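Local coordinates for 70 KDA protein (Xanthomonas sp., PDB 4B2N), which cleaves rubber oxidatively and processively, acting as a dioxygenase that carries two covalently bound hemes c, at residues 51-56 with 407-412; 122-127 with 222-227; 136-139 with 144-147; 371-376 with 382-387. All coordinates share one frame; numbering follows the deposited sequence.

Contact 1: residues 51-56 with 407-412; sequences QGVNSN and YLPDPR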
# COMPACT_ATOMS: atom_id res chain seq x y z
N GLN A 51 4.44 -7.61 -24.20
CA GLN A 51 5.48 -7.68 -25.25
C GLN A 51 4.96 -7.22 -26.63
O GLN A 51 3.91 -7.62 -27.10
CB GLN A 51 6.12 -9.07 -25.32
CG GLN A 51 7.49 -9.10 -26.03
CD GLN A 51 8.65 -8.58 -25.13
OE1 GLN A 51 9.32 -7.59 -25.47
NE2 GLN A 51 8.87 -9.24 -23.98
N GLY A 52 5.70 -6.32 -27.27
CA GLY A 52 5.25 -5.75 -28.52
C GLY A 52 4.70 -4.34 -28.39
O GLY A 52 4.64 -3.58 -29.40
N VAL A 53 4.33 -3.94 -27.16
CA VAL A 53 3.66 -2.63 -26.97
C VAL A 53 4.57 -1.52 -27.45
O VAL A 53 4.10 -0.51 -28.00
CB VAL A 53 3.09 -2.43 -25.51
CG1 VAL A 53 4.21 -2.42 -24.47
CG2 VAL A 53 2.25 -1.16 -25.38
N ASN A 54 5.88 -1.70 -27.30
CA ASN A 54 6.79 -0.58 -27.59
C ASN A 54 7.14 -0.63 -29.08
O ASN A 54 8.29 -0.86 -29.38
CB ASN A 54 8.08 -0.67 -26.78
CG ASN A 54 7.82 -0.63 -25.22
OD1 ASN A 54 8.37 -1.45 -24.44
ND2 ASN A 54 7.06 0.34 -24.80
N SER A 55 6.16 -0.37 -29.95
CA SER A 55 6.34 -0.54 -31.43
C SER A 55 7.32 0.49 -32.01
O SER A 55 7.84 0.28 -33.09
CB SER A 55 5.01 -0.50 -32.16
OG SER A 55 4.25 0.62 -31.69
N ASN A 56 7.56 1.57 -31.30
CA ASN A 56 8.61 2.50 -31.67
C ASN A 56 9.75 2.55 -30.64
O ASN A 56 9.63 3.20 -29.59
CB ASN A 56 8.04 3.89 -31.97
CG ASN A 56 9.15 4.95 -32.11
OD1 ASN A 56 10.35 4.61 -32.19
ND2 ASN A 56 8.79 6.21 -32.10
N TYR A 407 5.98 9.75 -28.62
CA TYR A 407 5.80 9.72 -27.14
C TYR A 407 5.18 8.41 -26.67
O TYR A 407 5.63 7.86 -25.67
CB TYR A 407 4.99 10.94 -26.63
CG TYR A 407 5.84 12.15 -26.83
CD1 TYR A 407 6.76 12.53 -25.87
CD2 TYR A 407 5.81 12.84 -28.03
CE1 TYR A 407 7.62 13.62 -26.09
CE2 TYR A 407 6.68 13.91 -28.27
CZ TYR A 407 7.59 14.28 -27.29
OH TYR A 407 8.47 15.35 -27.46
N LEU A 408 4.18 7.91 -27.38
CA LEU A 408 3.32 6.82 -26.86
C LEU A 408 2.82 6.09 -28.07
O LEU A 408 2.37 6.76 -28.98
CB LEU A 408 2.06 7.37 -26.18
CG LEU A 408 1.59 7.03 -24.77
CD1 LEU A 408 0.08 7.10 -24.65
CD2 LEU A 408 2.26 5.87 -24.01
N PRO A 409 2.80 4.73 -28.06
CA PRO A 409 2.48 3.95 -29.25
C PRO A 409 0.99 3.78 -29.37
O PRO A 409 0.54 3.32 -30.37
CB PRO A 409 3.14 2.60 -28.98
CG PRO A 409 3.03 2.45 -27.48
CD PRO A 409 3.20 3.85 -26.92
N ASP A 410 0.20 4.15 -28.36
CA ASP A 410 -1.25 3.93 -28.46
C ASP A 410 -1.92 4.92 -27.53
O ASP A 410 -1.58 4.94 -26.34
CB ASP A 410 -1.51 2.48 -28.06
CG ASP A 410 -2.98 2.09 -28.12
OD1 ASP A 410 -3.91 2.92 -28.05
OD2 ASP A 410 -3.23 0.89 -28.17
N PRO A 411 -2.86 5.75 -28.03
CA PRO A 411 -3.46 6.84 -27.22
C PRO A 411 -4.21 6.27 -26.03
O PRO A 411 -4.34 6.97 -25.04
CB PRO A 411 -4.42 7.57 -28.21
CG PRO A 411 -4.04 7.05 -29.55
CD PRO A 411 -3.44 5.70 -29.41
N ARG A 412 -4.64 4.99 -26.08
CA ARG A 412 -5.33 4.35 -24.95
C ARG A 412 -4.44 4.12 -23.72
O ARG A 412 -4.95 3.82 -22.63
CB ARG A 412 -5.93 3.01 -25.36
CG ARG A 412 -7.04 3.18 -26.37
CD ARG A 412 -7.54 1.83 -26.87
NE ARG A 412 -6.48 1.05 -27.52
CZ ARG A 412 -6.59 -0.22 -27.87
NH1 ARG A 412 -7.76 -0.87 -27.67
NH2 ARG A 412 -5.57 -0.85 -28.42

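Contact 2: residues 122-127 with 222-227; sequences LQWGYL and ASDMFR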
# COMPACT_ATOMS: atom_id res chain seq x y z
N LEU A 122 -7.82 3.00 29.01
CA LEU A 122 -7.05 2.47 30.17
C LEU A 122 -5.62 2.24 29.76
O LEU A 122 -4.71 2.59 30.51
CB LEU A 122 -7.62 1.17 30.75
CG LEU A 122 -8.98 1.36 31.40
CD1 LEU A 122 -9.56 -0.01 31.75
CD2 LEU A 122 -8.88 2.31 32.62
N GLN A 123 -5.41 1.67 28.56
CA GLN A 123 -4.08 1.40 28.05
C GLN A 123 -3.33 2.66 27.67
O GLN A 123 -2.10 2.66 27.50
CB GLN A 123 -4.15 0.44 26.80
CG GLN A 123 -4.32 -1.03 27.24
CD GLN A 123 -5.64 -1.29 27.93
OE1 GLN A 123 -6.74 -0.83 27.49
NE2 GLN A 123 -5.55 -1.99 29.08
N TRP A 124 -4.04 3.75 27.49
CA TRP A 124 -3.33 5.04 27.24
C TRP A 124 -2.90 5.65 28.57
O TRP A 124 -2.24 6.67 28.58
CB TRP A 124 -4.28 6.06 26.66
CG TRP A 124 -5.00 5.66 25.39
CD1 TRP A 124 -4.70 4.62 24.53
CD2 TRP A 124 -6.17 6.30 24.85
NE1 TRP A 124 -5.59 4.54 23.52
CE2 TRP A 124 -6.50 5.56 23.63
CE3 TRP A 124 -6.95 7.38 25.23
CZ2 TRP A 124 -7.59 5.90 22.82
CZ3 TRP A 124 -8.08 7.69 24.44
CH2 TRP A 124 -8.36 7.00 23.23
N GLY A 125 -3.36 5.09 29.69
CA GLY A 125 -3.03 5.66 31.02
C GLY A 125 -4.11 6.59 31.58
O GLY A 125 -3.85 7.26 32.57
N TYR A 126 -5.34 6.56 31.04
CA TYR A 126 -6.43 7.39 31.56
C TYR A 126 -7.17 6.47 32.55
O TYR A 126 -7.10 5.23 32.42
CB TYR A 126 -7.40 7.85 30.47
CG TYR A 126 -6.82 8.85 29.49
CD1 TYR A 126 -5.57 9.51 29.73
CD2 TYR A 126 -7.51 9.19 28.38
CE1 TYR A 126 -5.04 10.48 28.81
CE2 TYR A 126 -7.02 10.12 27.46
CZ TYR A 126 -5.82 10.77 27.70
OH TYR A 126 -5.37 11.68 26.77
N LEU A 127 -7.87 7.07 33.50
CA LEU A 127 -8.57 6.22 34.45
C LEU A 127 -10.05 6.10 34.10
O LEU A 127 -10.64 5.07 34.39
CB LEU A 127 -8.47 6.76 35.88
CG LEU A 127 -7.05 6.76 36.45
CD1 LEU A 127 -6.98 7.60 37.73
CD2 LEU A 127 -6.59 5.34 36.76
N ALA A 222 -1.11 -1.80 17.66
CA ALA A 222 -0.74 -3.19 18.00
C ALA A 222 -0.30 -3.26 19.48
O ALA A 222 -0.76 -4.11 20.27
CB ALA A 222 0.41 -3.70 17.05
N SER A 223 0.55 -2.30 19.87
CA SER A 223 1.05 -2.25 21.25
C SER A 223 -0.08 -2.08 22.25
O SER A 223 -0.20 -2.90 23.24
CB SER A 223 2.07 -1.11 21.39
OG SER A 223 2.52 -1.10 22.72
N ASP A 224 -0.93 -1.07 22.02
CA ASP A 224 -2.09 -0.89 22.90
C ASP A 224 -2.95 -2.15 22.94
O ASP A 224 -3.36 -2.60 24.03
CB ASP A 224 -2.97 0.32 22.55
CG ASP A 224 -2.24 1.66 22.74
OD1 ASP A 224 -1.15 1.72 23.37
OD2 ASP A 224 -2.81 2.66 22.28
N MET A 225 -3.29 -2.67 21.77
CA MET A 225 -4.28 -3.78 21.70
C MET A 225 -3.74 -5.02 22.41
O MET A 225 -4.52 -5.79 23.06
CB MET A 225 -4.54 -4.11 20.22
CG MET A 225 -5.26 -3.01 19.48
SD MET A 225 -6.90 -2.96 20.09
CE MET A 225 -7.73 -2.42 18.61
N PHE A 226 -2.43 -5.17 22.33
CA PHE A 226 -1.74 -6.34 22.87
C PHE A 226 -1.98 -6.39 24.38
O PHE A 226 -2.02 -7.48 24.95
CB PHE A 226 -0.21 -6.38 22.54
CG PHE A 226 0.51 -7.50 23.31
CD1 PHE A 226 0.28 -8.82 22.97
CD2 PHE A 226 1.36 -7.22 24.39
CE1 PHE A 226 0.90 -9.85 23.69
CE2 PHE A 226 1.95 -8.26 25.12
CZ PHE A 226 1.73 -9.56 24.76
N ARG A 227 -2.15 -5.21 25.02
CA ARG A 227 -2.29 -5.16 26.49
C ARG A 227 -3.74 -5.27 26.92
O ARG A 227 -4.03 -5.15 28.09
CB ARG A 227 -1.70 -3.87 27.07
CG ARG A 227 -0.20 -3.72 26.77
CD ARG A 227 0.45 -2.64 27.64
NE ARG A 227 -0.04 -1.31 27.37
CZ ARG A 227 0.26 -0.59 26.28
NH1 ARG A 227 1.04 -1.05 25.28
NH2 ARG A 227 -0.24 0.62 26.16

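Contact 3: residues 136-139 with 144-147; sequences QVSK and YPAP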
# COMPACT_ATOMS: atom_id res chain seq x y z
N GLN A 136 -9.96 11.12 20.28
CA GLN A 136 -8.64 10.69 20.72
C GLN A 136 -8.16 9.39 20.06
O GLN A 136 -6.96 9.24 19.79
CB GLN A 136 -8.59 10.56 22.27
CG GLN A 136 -8.63 11.97 22.90
CD GLN A 136 -8.14 11.96 24.34
OE1 GLN A 136 -8.85 12.37 25.29
NE2 GLN A 136 -6.90 11.55 24.50
N VAL A 137 -9.12 8.47 19.80
CA VAL A 137 -8.73 7.27 19.08
C VAL A 137 -8.11 7.63 17.74
O VAL A 137 -7.05 7.10 17.42
CB VAL A 137 -9.87 6.27 18.88
CG1 VAL A 137 -9.43 5.09 18.00
CG2 VAL A 137 -10.36 5.80 20.24
N SER A 138 -8.79 8.48 16.98
CA SER A 138 -8.32 8.95 15.64
C SER A 138 -6.99 9.61 15.78
O SER A 138 -6.09 9.35 14.99
CB SER A 138 -9.33 9.96 15.04
OG SER A 138 -10.31 9.18 14.31
N LYS A 139 -6.89 10.51 16.74
CA LYS A 139 -5.64 11.26 16.90
C LYS A 139 -4.45 10.33 17.23
O LYS A 139 -3.42 10.38 16.57
CB LYS A 139 -5.77 12.30 18.01
CG LYS A 139 -6.47 13.58 17.60
CD LYS A 139 -6.81 14.35 18.89
CE LYS A 139 -7.42 15.66 18.62
NZ LYS A 139 -7.37 16.34 19.95
N TYR A 144 -9.12 8.49 11.10
CA TYR A 144 -10.02 9.64 10.77
C TYR A 144 -11.44 9.24 11.13
O TYR A 144 -11.76 8.05 11.11
CB TYR A 144 -9.95 9.94 9.27
CG TYR A 144 -8.52 10.12 8.83
CD1 TYR A 144 -7.74 9.00 8.53
CD2 TYR A 144 -7.92 11.40 8.84
CE1 TYR A 144 -6.41 9.12 8.17
CE2 TYR A 144 -6.59 11.56 8.45
CZ TYR A 144 -5.82 10.39 8.19
OH TYR A 144 -4.50 10.49 7.84
N PRO A 145 -12.33 10.23 11.37
CA PRO A 145 -13.77 9.98 11.39
C PRO A 145 -14.18 9.41 10.06
O PRO A 145 -13.76 9.86 8.97
CB PRO A 145 -14.42 11.36 11.69
CG PRO A 145 -13.32 12.36 11.63
CD PRO A 145 -11.96 11.66 11.58
N ALA A 146 -14.87 8.30 10.16
CA ALA A 146 -15.24 7.56 8.95
C ALA A 146 -16.36 8.28 8.22
O ALA A 146 -17.19 8.89 8.84
CB ALA A 146 -15.71 6.13 9.35
N PRO A 147 -16.39 8.18 6.88
CA PRO A 147 -17.50 8.71 6.12
C PRO A 147 -18.67 7.71 5.99
O PRO A 147 -19.58 7.97 5.24
CB PRO A 147 -16.87 8.94 4.72
CG PRO A 147 -15.86 7.85 4.65
CD PRO A 147 -15.45 7.45 6.04

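Contact 4: residues 371-376 with 382-387; sequences DLWASG and PKPAGN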
# COMPACT_ATOMS: atom_id res chain seq x y z
N ASP A 371 14.61 16.82 -21.17
CA ASP A 371 15.51 15.73 -20.86
C ASP A 371 16.26 16.08 -19.59
O ASP A 371 16.96 17.07 -19.56
CB ASP A 371 16.48 15.49 -22.01
CG ASP A 371 17.43 14.29 -21.77
OD1 ASP A 371 17.58 13.70 -20.63
OD2 ASP A 371 18.06 13.93 -22.79
N LEU A 372 16.13 15.27 -18.54
CA LEU A 372 16.79 15.61 -17.29
C LEU A 372 18.29 15.45 -17.34
O LEU A 372 19.02 16.02 -16.50
CB LEU A 372 16.17 14.86 -16.06
CG LEU A 372 14.71 15.28 -15.80
CD1 LEU A 372 14.10 14.37 -14.75
CD2 LEU A 372 14.52 16.74 -15.42
N TRP A 373 18.74 14.68 -18.33
CA TRP A 373 20.14 14.45 -18.64
C TRP A 373 20.64 15.36 -19.74
O TRP A 373 21.74 15.16 -20.22
CB TRP A 373 20.34 13.00 -19.10
CG TRP A 373 20.23 12.00 -18.00
CD1 TRP A 373 21.28 11.37 -17.30
CD2 TRP A 373 18.99 11.46 -17.41
NE1 TRP A 373 20.78 10.49 -16.37
CE2 TRP A 373 19.41 10.51 -16.37
CE3 TRP A 373 17.62 11.66 -17.64
CZ2 TRP A 373 18.49 9.80 -15.59
CZ3 TRP A 373 16.69 10.95 -16.84
CH2 TRP A 373 17.12 10.05 -15.84
N ALA A 374 19.85 16.36 -20.15
CA ALA A 374 20.30 17.28 -21.22
C ALA A 374 21.60 18.00 -20.86
O ALA A 374 21.88 18.25 -19.70
CB ALA A 374 19.23 18.29 -21.53
N SER A 375 22.38 18.32 -21.88
CA SER A 375 23.62 19.10 -21.73
C SER A 375 24.58 18.45 -20.75
O SER A 375 25.12 19.13 -19.89
CB SER A 375 23.37 20.54 -21.27
OG SER A 375 22.35 21.21 -22.00
N GLY A 376 24.76 17.13 -20.85
CA GLY A 376 25.60 16.39 -19.89
C GLY A 376 25.26 16.32 -18.39
O GLY A 376 26.05 15.76 -17.60
N PRO A 382 22.87 6.41 -14.31
CA PRO A 382 22.50 5.73 -15.55
C PRO A 382 21.12 6.19 -16.06
O PRO A 382 20.16 6.31 -15.27
CB PRO A 382 22.44 4.26 -15.17
CG PRO A 382 23.23 4.11 -13.90
CD PRO A 382 23.19 5.46 -13.21
N LYS A 383 21.01 6.44 -17.37
CA LYS A 383 19.79 6.96 -17.93
C LYS A 383 19.08 5.85 -18.66
O LYS A 383 19.69 5.21 -19.50
CB LYS A 383 20.06 8.14 -18.91
CG LYS A 383 18.82 8.58 -19.69
CD LYS A 383 19.12 9.67 -20.68
CE LYS A 383 17.97 9.88 -21.66
NZ LYS A 383 18.35 11.04 -22.52
N PRO A 384 17.79 5.61 -18.35
CA PRO A 384 17.08 4.60 -19.13
C PRO A 384 16.79 4.97 -20.58
O PRO A 384 16.94 6.13 -20.99
CB PRO A 384 15.76 4.43 -18.38
CG PRO A 384 16.04 4.87 -16.96
CD PRO A 384 17.03 6.03 -17.15
N ALA A 385 16.34 3.97 -21.35
CA ALA A 385 15.90 4.18 -22.73
C ALA A 385 14.74 5.15 -22.68
O ALA A 385 13.85 4.97 -21.85
CB ALA A 385 15.43 2.85 -23.34
N GLY A 386 14.70 6.14 -23.56
CA GLY A 386 13.54 7.07 -23.60
C GLY A 386 14.11 8.47 -23.73
O GLY A 386 15.30 8.62 -24.04
N ASN A 387 13.31 9.49 -23.45
CA ASN A 387 13.72 10.88 -23.68
C ASN A 387 14.14 11.66 -22.41
O ASN A 387 14.30 12.89 -22.43
CB ASN A 387 12.63 11.63 -24.52
CG ASN A 387 11.53 12.22 -23.67
OD1 ASN A 387 10.90 13.21 -24.05
ND2 ASN A 387 11.25 11.60 -22.54

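Contact 1: residues 51-56 with 407-412
The ring of Pro409 makes its closest approach to a backbone carbonyl: its CG lies only 3.2 Å from Val53 O. The CB of the same ring is 3.4 Å from Val53 O. Both are van der Waals contacts. Val53 O also accepts a weak bond from the N of Ser55, which closes an inverse gamma turn centred on Asn54. Pro409 thus packs on the carbonyl oxygen that also closes the gamma turn. Ser55 adds its hydroxyl from beside the bend, and its OG lies 3.5 Å from Pro409 CB. Its chi1 of 47° sets OG between the backbone N and the carbonyl carbon, which brings the hydroxyl to the ring. The apolar part is thin: Val53 CG2 reaches Pro409 CG at 4.2 Å, and Val53 also rests on Leu413.

After Pro409 the chain makes polar bonds within itself. Arg412 grips Asp410 side-on, with NE to OD1 and NH2 to OD2, both on syn lone pairs and near the guanidinium plane. Asp410 OD1 also takes the backbone N of Arg412, from above the carboxylate plane. Nearby, Asn56 ND2 ties the first loop to Pro405 O. This is a surface contact between two irregular loops, built from an inverse gamma turn on one side and, on the other, a proline followed by an Asx turn that leads into a 3-10 segment.

Contact 2: residues 122-127 with 222-227
A type I beta turn from Leu122 to Gly125 sits beside the last turn of helix 218-226, with the CA atoms of Gln123 and Asp224 6.0 Å apart. Arg227, just past the helix end, makes the polar bond between them. Its NH2 donates to Gln123 O at 3.1 Å. The acceptor lies in the guanidinium plane, but the donor is tilted from the carbonyl plane. A chi3 of -65° bends the arginine chain back over the helix. The same NH2 can thus also form a salt bridge with Asp224 OD1, 3.1 Å away, which it meets from above the carboxylate plane. NH1 adds a weak bond to Ser223 OG.

This is a loop turn docked on the C-terminal end of a helix, where an arginine joins the turn to the final helical residues. Gln123 adds van der Waals contact with its CG. Its chain, bent at chi2 (65°), lays CG against the helix, 3.7 Å from Asp224 O and 3.9 Å from Arg227 CB. The side chains of Gln123 and Arg227 run antiparallel alongside one another, with amide and guanidinium planes 49° apart.

Trp124 points its CB away, yet its indole swings back and offers an edge to Asp224. CD1 is 3.5 Å from Asp224 OD2, close to the ring plane. Tyr141 OH links the two groups by hydrogen bonds to Trp124 NE1 and Asp224 OD2. Arg140 NE forms a salt bridge with that same OD2, so the buried carboxylate has an arginine partner at each oxygen.

Contact 3: residues 136-139 with 144-147
Ser138, on helix 133-141, turns its side chain toward Tyr144 and Pro145 in the chain that leaves the helix. Its CB lies 4.2 Å from Tyr144 N. From CB, a chi1 of -88° places OG beside the backbone N of Ser138. OG then carries the contact. It stands 3.6 Å from Tyr144 CA and 3.4 Å from Tyr144 C. Tyr144 N is 3.5 Å away, but the angle is too poor for a hydrogen bond. Across the peptide bond, OG approaches Pro145 N at 3.7 Å and the ring CD of Pro145 at 4.0 Å. The hydroxyl thus lies against the backbone joining Tyr144 to Pro145. The CB of Tyr144 points away from the helix. Its OH bonds to Asn213 OD1, and its ring meets Tyr555 edge-to-face.

The chain that leaves helix 133-141 folds back against it. Helix 133-141 ends just before Tyr144, and the loop runs on to strand 151-152. Tyr144 pairs its backbone with Leu171, and Pro145 O accepts from Arg198 NE. The tyrosine side chain is about 10 Å from that of His195, the axial heme ligand at the end of helix 192-195.

Contact 4: residues 371-376 with 382-387
Asp371 to Ala374 form a type I beta turn, and the returning segment 382-387 passes beside it. The CA atoms of Asp371 and Asn387 are 5.9 Å apart, those of Trp373 and Lys383 7.5 Å. Both segments belong to the loop between helix 357-369 and the CXXCH heme-attachment motif of a c-type cytochrome, here Cys390, Cys393 and His394. Pro384 and Leu372 both touch a heme c, so the loop packs against the cofactor as well as on itself.

Lys383 and Trp373 carry the largest share of the contact. The lysine chain is fully extended, with CG anti to the backbone N (chi1 171°), and it runs over one face of the Trp373 indole. CB makes a CH-pi contact, 3.5 Å from the centroid of the five-membered ring and 12° off the ring normal. Farther along, Lys383 CD lies 3.7 Å from Trp373 CG. The lysine thus reaches beyond the indole to Asp371. Trp373 NE1 is held by Ile381 O, which helps to fix the ring. Pro384 CD approaches Trp373 CH2 obliquely at 4.2 Å.

The two oxygens of Asp371 have different tasks. OD1 accepts from Trp373 N at 2.8 Å, an Asx turn within the beta turn; the N-H meets OD1 from above the carboxylate plane. The CB of Asp371 packs on Asn387 O at 3.4 Å. OD2 takes the lysine: Lys383 NZ forms a salt bridge with Asp371 OD2 at 2.9 Å, on the syn side and 32° out of the carboxylate plane.

In the fold
The contacts form two pairs on opposite sides of the chain's centre. Contacts 2 and 3 have centres 17 Å apart and are joined through helix 133-141, which carries Gln136 and Val137 of contact 3 and is packed by Trp124 of contact 2. Contacts 1 and 4 have centres 20 Å apart and touch where Tyr407 meets Asn387. The pairs are well separated, 45 to 55 Å between centres. Along the chain, contact 1 closes a long loop that encloses the other three. Contact 3 is nested inside contact 2, and contact 4 follows both. Contact 3 lies toward the heme of His195, contact 4 beside the heme of His394. Contact 1 joins two loops away from both hemes.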